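Local coordinates for MFP2B (Ascaris suum, PDB 2BJR), which probably enhances the polymerisation of major sperm protein in the amoeboid motility of nematode sperm, and carries a bound zinc ion, at residues A328-T336 / L346-V356; Q228-S236 / I266-E274. All coordinates share one frame; numbering follows the deposited sequence.

Contact 1: residues A328-T336 / L346-V356; sequences ADIRNERAT and LVGPAVHSCMV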
loop_
_atom_site.group_PDB
_atom_site.type_symbol
_atom_site.label_atom_id
_atom_site.label_comp_id
_atom_site.label_asym_id
_atom_site.label_seq_id
_atom_site.Cartn_x
_atom_site.Cartn_y
_atom_site.Cartn_z
ATOM N N ALA A 328 7.229 16.122 2.179
ATOM C CA ALA A 328 8.468 16.738 1.653
ATOM C C ALA A 328 9.115 15.800 0.665
ATOM O O ALA A 328 8.965 14.563 0.743
ATOM C CB ALA A 328 9.463 17.045 2.785
ATOM N N ASP A 329 9.823 16.434 -0.260
ATOM C CA ASP A 329 10.750 15.798 -1.162
ATOM C C ASP A 329 12.136 16.239 -0.697
ATOM O O ASP A 329 12.522 17.392 -0.892
ATOM C CB ASP A 329 10.485 16.314 -2.551
ATOM C CG ASP A 329 11.392 15.680 -3.607
ATOM O OD1 ASP A 329 12.489 15.215 -3.278
ATOM O OD2 ASP A 329 11.007 15.562 -4.801
ATOM N N ILE A 330 12.834 15.328 -0.049
ATOM C CA ILE A 330 14.088 15.642 0.605
ATOM C C ILE A 330 15.128 15.995 -0.469
ATOM O O ILE A 330 15.806 16.992 -0.353
ATOM C CB ILE A 330 14.624 14.459 1.407
ATOM C CG1 ILE A 330 13.699 13.991 2.563
ATOM C CG2 ILE A 330 16.013 14.780 1.977
ATOM C CD1 ILE A 330 12.761 15.000 3.136
ATOM N N ARG A 331 15.232 15.175 -1.512
ATOM C CA ARG A 331 16.300 15.383 -2.494
ATOM C C ARG A 331 16.143 16.749 -3.185
ATOM O O ARG A 331 17.131 17.409 -3.523
ATOM C CB ARG A 331 16.337 14.254 -3.514
ATOM C CG ARG A 331 17.012 12.981 -3.051
ATOM C CD ARG A 331 17.034 11.916 -4.159
ATOM N NE ARG A 331 17.663 10.660 -3.759
ATOM C CZ ARG A 331 18.982 10.441 -3.686
ATOM N NH1 ARG A 331 19.853 11.408 -3.957
ATOM N NH2 ARG A 331 19.429 9.241 -3.315
ATOM N N ASN A 332 14.911 17.199 -3.365
ATOM C CA ASN A 332 14.633 18.402 -4.127
ATOM C C ASN A 332 14.342 19.602 -3.212
ATOM O O ASN A 332 13.935 20.671 -3.659
ATOM C CB ASN A 332 13.514 18.108 -5.132
ATOM C CG ASN A 332 13.923 17.011 -6.201
ATOM O OD1 ASN A 332 15.076 17.017 -6.704
ATOM N ND2 ASN A 332 12.980 16.112 -6.578
ATOM N N GLU A 333 14.576 19.426 -1.907
ATOM C CA GLU A 333 14.302 20.447 -0.912
ATOM C C GLU A 333 12.977 21.190 -1.122
ATOM O O GLU A 333 12.950 22.409 -1.368
ATOM C CB GLU A 333 15.466 21.434 -0.833
ATOM C CG GLU A 333 16.747 20.785 -0.322
ATOM C CD GLU A 333 17.854 21.808 -0.090
ATOM O OE1 GLU A 333 17.853 22.819 -0.822
ATOM O OE2 GLU A 333 18.647 21.628 0.883
ATOM N N ARG A 334 11.870 20.459 -1.044
ATOM C CA ARG A 334 10.550 21.063 -1.118
ATOM C C ARG A 334 9.681 20.417 -0.036
ATOM O O ARG A 334 9.881 19.242 0.282
ATOM C CB ARG A 334 9.970 20.738 -2.479
ATOM C CG ARG A 334 8.746 21.499 -2.877
ATOM C CD ARG A 334 8.486 21.430 -4.399
ATOM N NE ARG A 334 7.366 22.253 -4.775
ATOM C CZ ARG A 334 6.120 21.823 -4.879
ATOM N NH1 ARG A 334 5.815 20.576 -4.565
ATOM N NH2 ARG A 334 5.171 22.674 -5.212
ATOM N N ALA A 335 8.769 21.176 0.524
ATOM C CA ALA A 335 7.819 20.647 1.505
ATOM C C ALA A 335 6.546 21.454 1.448
ATOM O O ALA A 335 6.559 22.698 1.281
ATOM C CB ALA A 335 8.432 20.707 2.915
ATOM N N THR A 336 5.421 20.758 1.578
ATOM C CA THR A 336 4.118 21.413 1.510
ATOM C C THR A 336 3.048 20.833 2.436
ATOM O O THR A 336 3.208 19.745 2.973
ATOM C CB THR A 336 3.569 21.418 0.055
ATOM O OG1 THR A 336 2.872 20.212 -0.248
ATOM C CG2 THR A 336 4.651 21.429 -1.002
ATOM N N LEU A 346 6.998 25.359 0.790
ATOM C CA LEU A 346 8.337 25.766 1.199
ATOM C C LEU A 346 9.401 25.137 0.310
ATOM O O LEU A 346 9.281 24.005 -0.084
ATOM C CB LEU A 346 8.600 25.363 2.669
ATOM C CG LEU A 346 7.576 25.749 3.709
ATOM C CD1 LEU A 346 8.127 25.355 5.087
ATOM C CD2 LEU A 346 7.277 27.200 3.684
ATOM N N VAL A 347 10.449 25.890 -0.017
ATOM C CA VAL A 347 11.564 25.377 -0.785
ATOM C C VAL A 347 12.899 25.855 -0.225
ATOM O O VAL A 347 12.967 26.903 0.441
ATOM C CB VAL A 347 11.546 25.837 -2.277
ATOM C CG1 VAL A 347 10.312 25.312 -2.961
ATOM C CG2 VAL A 347 11.601 27.408 -2.397
ATOM N N GLY A 348 13.926 25.093 -0.579
ATOM C CA GLY A 348 15.317 25.444 -0.330
ATOM C C GLY A 348 15.572 25.496 1.151
ATOM O O GLY A 348 15.146 24.608 1.864
ATOM N N PRO A 349 16.208 26.567 1.632
ATOM C CA PRO A 349 16.546 26.670 3.062
ATOM C C PRO A 349 15.311 26.683 3.973
ATOM O O PRO A 349 15.392 26.326 5.159
ATOM C CB PRO A 349 17.276 28.033 3.189
ATOM C CG PRO A 349 17.480 28.558 1.818
ATOM C CD PRO A 349 16.620 27.753 0.851
ATOM N N ALA A 350 14.187 27.127 3.438
ATOM C CA ALA A 350 12.963 27.142 4.201
ATOM C C ALA A 350 12.518 25.727 4.619
ATOM O O ALA A 350 11.719 25.622 5.530
ATOM C CB ALA A 350 11.861 27.829 3.440
ATOM N N VAL A 351 13.016 24.664 3.983
ATOM C CA VAL A 351 12.634 23.297 4.398
ATOM C C VAL A 351 13.541 22.723 5.484
ATOM O O VAL A 351 13.229 21.693 6.074
ATOM C CB VAL A 351 12.528 22.283 3.233
ATOM C CG1 VAL A 351 11.699 22.844 2.069
ATOM C CG2 VAL A 351 13.901 21.836 2.739
ATOM N N HIS A 352 14.657 23.399 5.767
ATOM C CA HIS A 352 15.619 22.871 6.724
ATOM C C HIS A 352 15.047 22.794 8.160
ATOM O O HIS A 352 15.526 21.974 8.924
ATOM C CB HIS A 352 16.932 23.667 6.677
ATOM C CG HIS A 352 17.659 23.570 5.360
ATOM N ND1 HIS A 352 18.887 24.171 5.145
ATOM C CD2 HIS A 352 17.310 22.991 4.187
ATOM C CE1 HIS A 352 19.266 23.945 3.895
ATOM N NE2 HIS A 352 18.327 23.232 3.289
ATOM N N SER A 353 14.033 23.599 8.497
ATOM C CA SER A 353 13.317 23.498 9.781
ATOM C C SER A 353 12.287 22.331 9.892
ATOM O O SER A 353 11.716 22.082 11.010
ATOM C CB SER A 353 12.575 24.791 10.115
ATOM O OG SER A 353 11.742 25.245 9.037
ATOM N N CYS A 354 12.028 21.652 8.775
ATOM C CA CYS A 354 11.061 20.538 8.729
ATOM C C CYS A 354 11.555 19.420 9.654
ATOM O O CYS A 354 12.752 19.233 9.803
ATOM C CB CYS A 354 10.892 19.931 7.290
ATOM S SG CYS A 354 9.935 21.020 6.267
HETATM N N MSE A 355 10.630 18.634 10.192
HETATM C CA MSE A 355 10.974 17.429 10.919
HETATM C C MSE A 355 10.456 16.253 10.074
HETATM O O MSE A 355 9.271 16.180 9.776
HETATM C CB MSE A 355 10.348 17.420 12.319
HETATM C CG MSE A 355 10.677 18.634 13.213
HETATM SE SE MSE A 355 12.523 18.382 13.735
HETATM C CE MSE A 355 12.491 16.797 14.764
ATOM N N VAL A 356 11.340 15.358 9.654
ATOM C CA VAL A 356 10.988 14.333 8.673
ATOM C C VAL A 356 10.838 12.985 9.366
ATOM O O VAL A 356 11.650 12.627 10.216
ATOM C CB VAL A 356 12.065 14.258 7.559
ATOM C CG1 VAL A 356 11.817 13.140 6.593
ATOM C CG2 VAL A 356 12.106 15.537 6.853
#
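The open end of the beta hairpin formed by strands 334-339 and 342-347 is where Arg334 pairs with Val347 and Ala335 with Leu346, the first a non-hydrogen-bonded and the second a hydrogen-bonded antiparallel pair. Leu346 N gives a nearly straight bond to Ala335 O (2.7 Å), and Ala335 N returns one to Leu346 O (2.9 Å). A third rung, Gly348 N to Glu333 O (3.0 Å), carries the ladder past the strands into the turns. On one side it meets the type I turn Ile330-Glu333, which links strands 322-329 and 334-339 and ends in a G1 bulge where Glu333 and Arg334 face Asp329; on the other begins the helix-like run 349-353. Glu333 reaches across to that run. With CG anti to its carbonyl carbon (chi1 -65°) and the chain extended beyond, its OE2 accepts from His352 NE2 at 2.9 Å. The carboxylate stands at the edge of the imidazole, the two planes turned 59° apart, and the N-H arrives from above the carboxylate plane; Pro349 CA lies over one face of the ring. Val351 fits against the ladder: its CG1 sits 3.7 Å from Ala335 N, while its CG2 meets Glu333 CB. Ala335 CB touches Cys354 SG at 3.7 Å, and Leu317 of strand 313-319 packs against both residues. Ile330 CD1 and Val356 CG2 meet tip to tip (3.8 Å), with Phe289 of helix 289-292 touching both side chains. Backbone bonds set the register and an apolar layer packs one side, whereas the His-carboxylate bond joins two partly exposed side chains at the outer margin, where a negative Glu333 would be expected to favour protonation of His352.

Contact 2: residues Q228-S236 / I266-E274; sequences QYVALWYQS and IGSIQILYE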
loop_
_atom_site.group_PDB
_atom_site.type_symbol
_atom_site.label_atom_id
_atom_site.label_comp_id
_atom_site.label_asym_id
_atom_site.label_seq_id
_atom_site.Cartn_x
_atom_site.Cartn_y
_atom_site.Cartn_z
ATOM N N GLN A 228 -2.260 14.509 14.825
ATOM C CA GLN A 228 -2.243 14.301 13.389
ATOM C C GLN A 228 -1.371 13.103 13.089
ATOM O O GLN A 228 -0.342 12.942 13.696
ATOM C CB GLN A 228 -1.663 15.532 12.727
ATOM C CG GLN A 228 -2.517 16.758 12.832
ATOM C CD GLN A 228 -1.795 18.059 12.474
ATOM O OE1 GLN A 228 -0.854 18.073 11.657
ATOM N NE2 GLN A 228 -2.234 19.149 13.068
ATOM N N TYR A 229 -1.784 12.267 12.149
ATOM C CA TYR A 229 -1.119 11.023 11.882
ATOM C C TYR A 229 -0.847 10.873 10.395
ATOM O O TYR A 229 -1.500 11.490 9.581
ATOM C CB TYR A 229 -1.952 9.847 12.335
ATOM C CG TYR A 229 -2.369 9.900 13.815
ATOM C CD1 TYR A 229 -3.466 10.685 14.219
ATOM C CD2 TYR A 229 -1.682 9.182 14.770
ATOM C CE1 TYR A 229 -3.885 10.713 15.541
ATOM C CE2 TYR A 229 -2.071 9.256 16.116
ATOM C CZ TYR A 229 -3.210 9.993 16.458
ATOM O OH TYR A 229 -3.625 10.080 17.765
ATOM N N VAL A 230 0.185 10.102 10.068
ATOM C CA VAL A 230 0.643 9.966 8.690
ATOM C C VAL A 230 -0.291 9.122 7.810
ATOM O O VAL A 230 -0.655 8.007 8.160
ATOM C CB VAL A 230 2.013 9.302 8.692
ATOM C CG1 VAL A 230 2.494 9.046 7.197
ATOM C CG2 VAL A 230 3.022 10.185 9.402
ATOM N N ALA A 231 -0.632 9.657 6.648
ATOM C CA ALA A 231 -1.453 8.950 5.664
ATOM C C ALA A 231 -0.927 9.300 4.289
ATOM O O ALA A 231 -0.287 10.354 4.107
ATOM C CB ALA A 231 -2.882 9.376 5.814
ATOM N N LEU A 232 -1.219 8.406 3.331
ATOM C CA LEU A 232 -0.860 8.508 1.941
ATOM C C LEU A 232 -2.084 8.449 1.056
ATOM O O LEU A 232 -2.992 7.662 1.291
ATOM C CB LEU A 232 0.043 7.361 1.583
ATOM C CG LEU A 232 0.447 7.084 0.137
ATOM C CD1 LEU A 232 1.375 8.148 -0.320
ATOM C CD2 LEU A 232 1.023 5.680 -0.003
ATOM N N TRP A 233 -2.104 9.337 0.073
ATOM C CA TRP A 233 -3.140 9.409 -0.941
ATOM C C TRP A 233 -2.401 9.500 -2.294
ATOM O O TRP A 233 -1.167 9.568 -2.332
ATOM C CB TRP A 233 -3.879 10.682 -0.716
ATOM C CG TRP A 233 -5.213 10.814 -1.274
ATOM C CD1 TRP A 233 -6.175 9.878 -1.318
ATOM C CD2 TRP A 233 -5.766 11.999 -1.825
ATOM N NE1 TRP A 233 -7.331 10.406 -1.842
ATOM C CE2 TRP A 233 -7.100 11.712 -2.179
ATOM C CE3 TRP A 233 -5.287 13.300 -2.016
ATOM C CZ2 TRP A 233 -7.965 12.678 -2.701
ATOM C CZ3 TRP A 233 -6.146 14.265 -2.555
ATOM C CH2 TRP A 233 -7.466 13.942 -2.902
ATOM N N TYR A 234 -3.168 9.529 -3.390
ATOM C CA TYR A 234 -2.616 9.603 -4.735
ATOM C C TYR A 234 -3.388 10.623 -5.564
ATOM O O TYR A 234 -4.592 10.662 -5.477
ATOM C CB TYR A 234 -2.688 8.236 -5.373
ATOM C CG TYR A 234 -1.575 7.351 -4.935
ATOM C CD1 TYR A 234 -1.740 6.489 -3.832
ATOM C CD2 TYR A 234 -0.364 7.325 -5.619
ATOM C CE1 TYR A 234 -0.709 5.727 -3.366
ATOM C CE2 TYR A 234 0.675 6.480 -5.181
ATOM C CZ TYR A 234 0.496 5.725 -4.031
ATOM O OH TYR A 234 1.478 4.893 -3.603
ATOM N N GLN A 235 -2.682 11.439 -6.334
ATOM C CA GLN A 235 -3.298 12.340 -7.313
ATOM C C GLN A 235 -2.492 12.263 -8.590
ATOM O O GLN A 235 -1.281 12.469 -8.580
ATOM C CB GLN A 235 -3.261 13.793 -6.843
ATOM C CG GLN A 235 -4.363 14.194 -5.911
ATOM C CD GLN A 235 -5.766 14.149 -6.550
ATOM O OE1 GLN A 235 -5.912 14.299 -7.751
ATOM N NE2 GLN A 235 -6.769 13.871 -5.744
ATOM N N SER A 236 -3.171 11.924 -9.681
ATOM C CA SER A 236 -2.522 11.672 -10.959
ATOM C C SER A 236 -1.333 10.754 -10.927
ATOM O O SER A 236 -0.326 11.065 -11.524
ATOM C CB SER A 236 -2.090 12.998 -11.573
ATOM O OG SER A 236 -3.188 13.887 -11.680
ATOM N N ILE A 266 -12.367 12.446 -0.073
ATOM C CA ILE A 266 -10.988 11.960 -0.180
ATOM C C ILE A 266 -10.969 10.469 -0.563
ATOM O O ILE A 266 -10.100 10.002 -1.337
ATOM C CB ILE A 266 -10.257 12.184 1.196
ATOM C CG1 ILE A 266 -10.052 13.658 1.520
ATOM C CG2 ILE A 266 -8.893 11.464 1.199
ATOM C CD1 ILE A 266 -9.546 14.418 0.461
ATOM N N GLY A 267 -11.914 9.703 -0.027
ATOM C CA GLY A 267 -12.065 8.303 -0.410
ATOM C C GLY A 267 -10.953 7.434 0.210
ATOM O O GLY A 267 -10.597 7.604 1.375
ATOM N N SER A 268 -10.408 6.534 -0.597
ATOM C CA SER A 268 -9.420 5.558 -0.158
ATOM C C SER A 268 -8.050 6.202 0.148
ATOM O O SER A 268 -7.519 6.941 -0.670
ATOM C CB SER A 268 -9.266 4.451 -1.188
ATOM O OG SER A 268 -10.373 3.552 -1.165
ATOM N N ILE A 269 -7.522 5.922 1.343
ATOM C CA ILE A 269 -6.189 6.359 1.777
ATOM C C ILE A 269 -5.442 5.191 2.389
ATOM O O ILE A 269 -5.997 4.111 2.572
ATOM C CB ILE A 269 -6.250 7.484 2.837
ATOM C CG1 ILE A 269 -6.975 6.995 4.088
ATOM C CG2 ILE A 269 -6.882 8.723 2.231
ATOM C CD1 ILE A 269 -6.792 7.967 5.273
ATOM N N GLN A 270 -4.149 5.394 2.656
ATOM C CA GLN A 270 -3.349 4.368 3.332
ATOM C C GLN A 270 -2.814 4.985 4.625
ATOM O O GLN A 270 -2.277 6.093 4.614
ATOM C CB GLN A 270 -2.243 3.866 2.450
ATOM C CG GLN A 270 -2.779 3.171 1.184
ATOM C CD GLN A 270 -1.656 2.698 0.263
ATOM O OE1 GLN A 270 -0.620 2.301 0.739
ATOM N NE2 GLN A 270 -1.905 2.673 -1.055
ATOM N N ILE A 271 -2.986 4.269 5.713
ATOM C CA ILE A 271 -2.543 4.756 7.001
ATOM C C ILE A 271 -1.309 4.001 7.446
ATOM O O ILE A 271 -1.280 2.761 7.475
ATOM C CB ILE A 271 -3.653 4.633 8.038
ATOM C CG1 ILE A 271 -4.874 5.518 7.660
ATOM C CG2 ILE A 271 -3.103 5.015 9.439
ATOM C CD1 ILE A 271 -6.093 5.414 8.573
ATOM N N LEU A 272 -0.276 4.756 7.850
ATOM C CA LEU A 272 0.970 4.139 8.289
ATOM C C LEU A 272 0.788 3.581 9.726
ATOM O O LEU A 272 0.216 4.255 10.573
ATOM C CB LEU A 272 2.137 5.165 8.243
ATOM C CG LEU A 272 3.495 4.620 8.626
ATOM C CD1 LEU A 272 3.942 3.591 7.669
ATOM C CD2 LEU A 272 4.503 5.727 8.671
ATOM N N TYR A 273 1.252 2.354 9.947
ATOM C CA TYR A 273 1.175 1.708 11.242
ATOM C C TYR A 273 2.565 1.427 11.790
ATOM O O TYR A 273 3.469 1.053 11.044
ATOM C CB TYR A 273 0.476 0.361 11.136
ATOM C CG TYR A 273 -1.032 0.351 11.139
ATOM C CD1 TYR A 273 -1.794 1.491 11.300
ATOM C CD2 TYR A 273 -1.696 -0.858 10.988
ATOM C CE1 TYR A 273 -3.197 1.425 11.329
ATOM C CE2 TYR A 273 -3.092 -0.936 11.022
ATOM C CZ TYR A 273 -3.834 0.198 11.197
ATOM O OH TYR A 273 -5.206 0.094 11.221
ATOM N N GLU A 274 2.706 1.598 13.099
ATOM C CA GLU A 274 3.899 1.185 13.819
ATOM C C GLU A 274 3.619 -0.220 14.301
ATOM O O GLU A 274 2.669 -0.460 15.091
ATOM C CB GLU A 274 4.139 2.120 15.017
ATOM C CG GLU A 274 5.372 1.808 15.840
ATOM C CD GLU A 274 5.630 2.944 16.820
ATOM O OE1 GLU A 274 4.765 3.153 17.690
ATOM O OE2 GLU A 274 6.657 3.654 16.675
HETATM O O HOH W 1 -0.436 6.914 10.684
#
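Strands 229-235 and 268-274 run antiparallel, their axes 4.6 Å apart at closest approach and their directions 146° apart, a marked twist. Leu232 and Gln270 form the hydrogen-bonded pair: Leu232 N donates to Gln270 O at 2.8 Å and Gln270 N to Leu232 O at 2.9 Å. Ala231 and Ile271 make the neighbouring non-hydrogen-bonded pair. Beyond it the ladder stretches, with Leu272 N 3.3 Å from Val230 O, and a water donates to both Val230 O and Leu272 O. The two strands are neighbours in the antiparallel sheet of residues 194-274, where strand 238-247 flanks 229-235 on its other edge and strand 194-199 pairs with 268-274. At the far end Trp233 takes over from the backbone. A chi1 of -160° turns its indole away from its own backbone N and toward the start of the other segment, where NE1 donates to Ile266 O (2.8 Å), the oxygen lying 25° out of the ring plane. Ile266 CG2 rests over one face, 3.9 Å from the centroid of the five-membered ring, in a CH-pi contact. Ser268 O lies in plane at the indole edge beside CD1, and Phe255 stacks on the ring system. Leu232 runs alongside Gln270, and its CD2 touches the amide at OE1. That oxygen accepts from Gln31 and Lys26, while Gln270 NE2 stands at the edge of the Tyr234 ring, 4.0 Å from Tyr234 CE1. Farther along, Val230 CG1 packs alongside Leu272 CB.

How the contacts relate
Contact 2 closes before contact 1 opens along the chain, and both fall within the second of the protein's two related motility-protein regions. Their centres are 20 Å apart and their nearest atoms about 8 Å, without touching. Each belongs to its own antiparallel sheet; Gln228 OE1, at the start of the 228-236 segment, accepts from Leu325 N of strand 322-329, tying the two sheets together. The centre of contact 2 is about 9 Å from the centre of the chain, that of contact 1 about 24 Å. Contact 2 thus joins neighbouring strands in the buried interior, while contact 1 joins strand ends and turns nearer the periphery, and neither takes part in zinc binding.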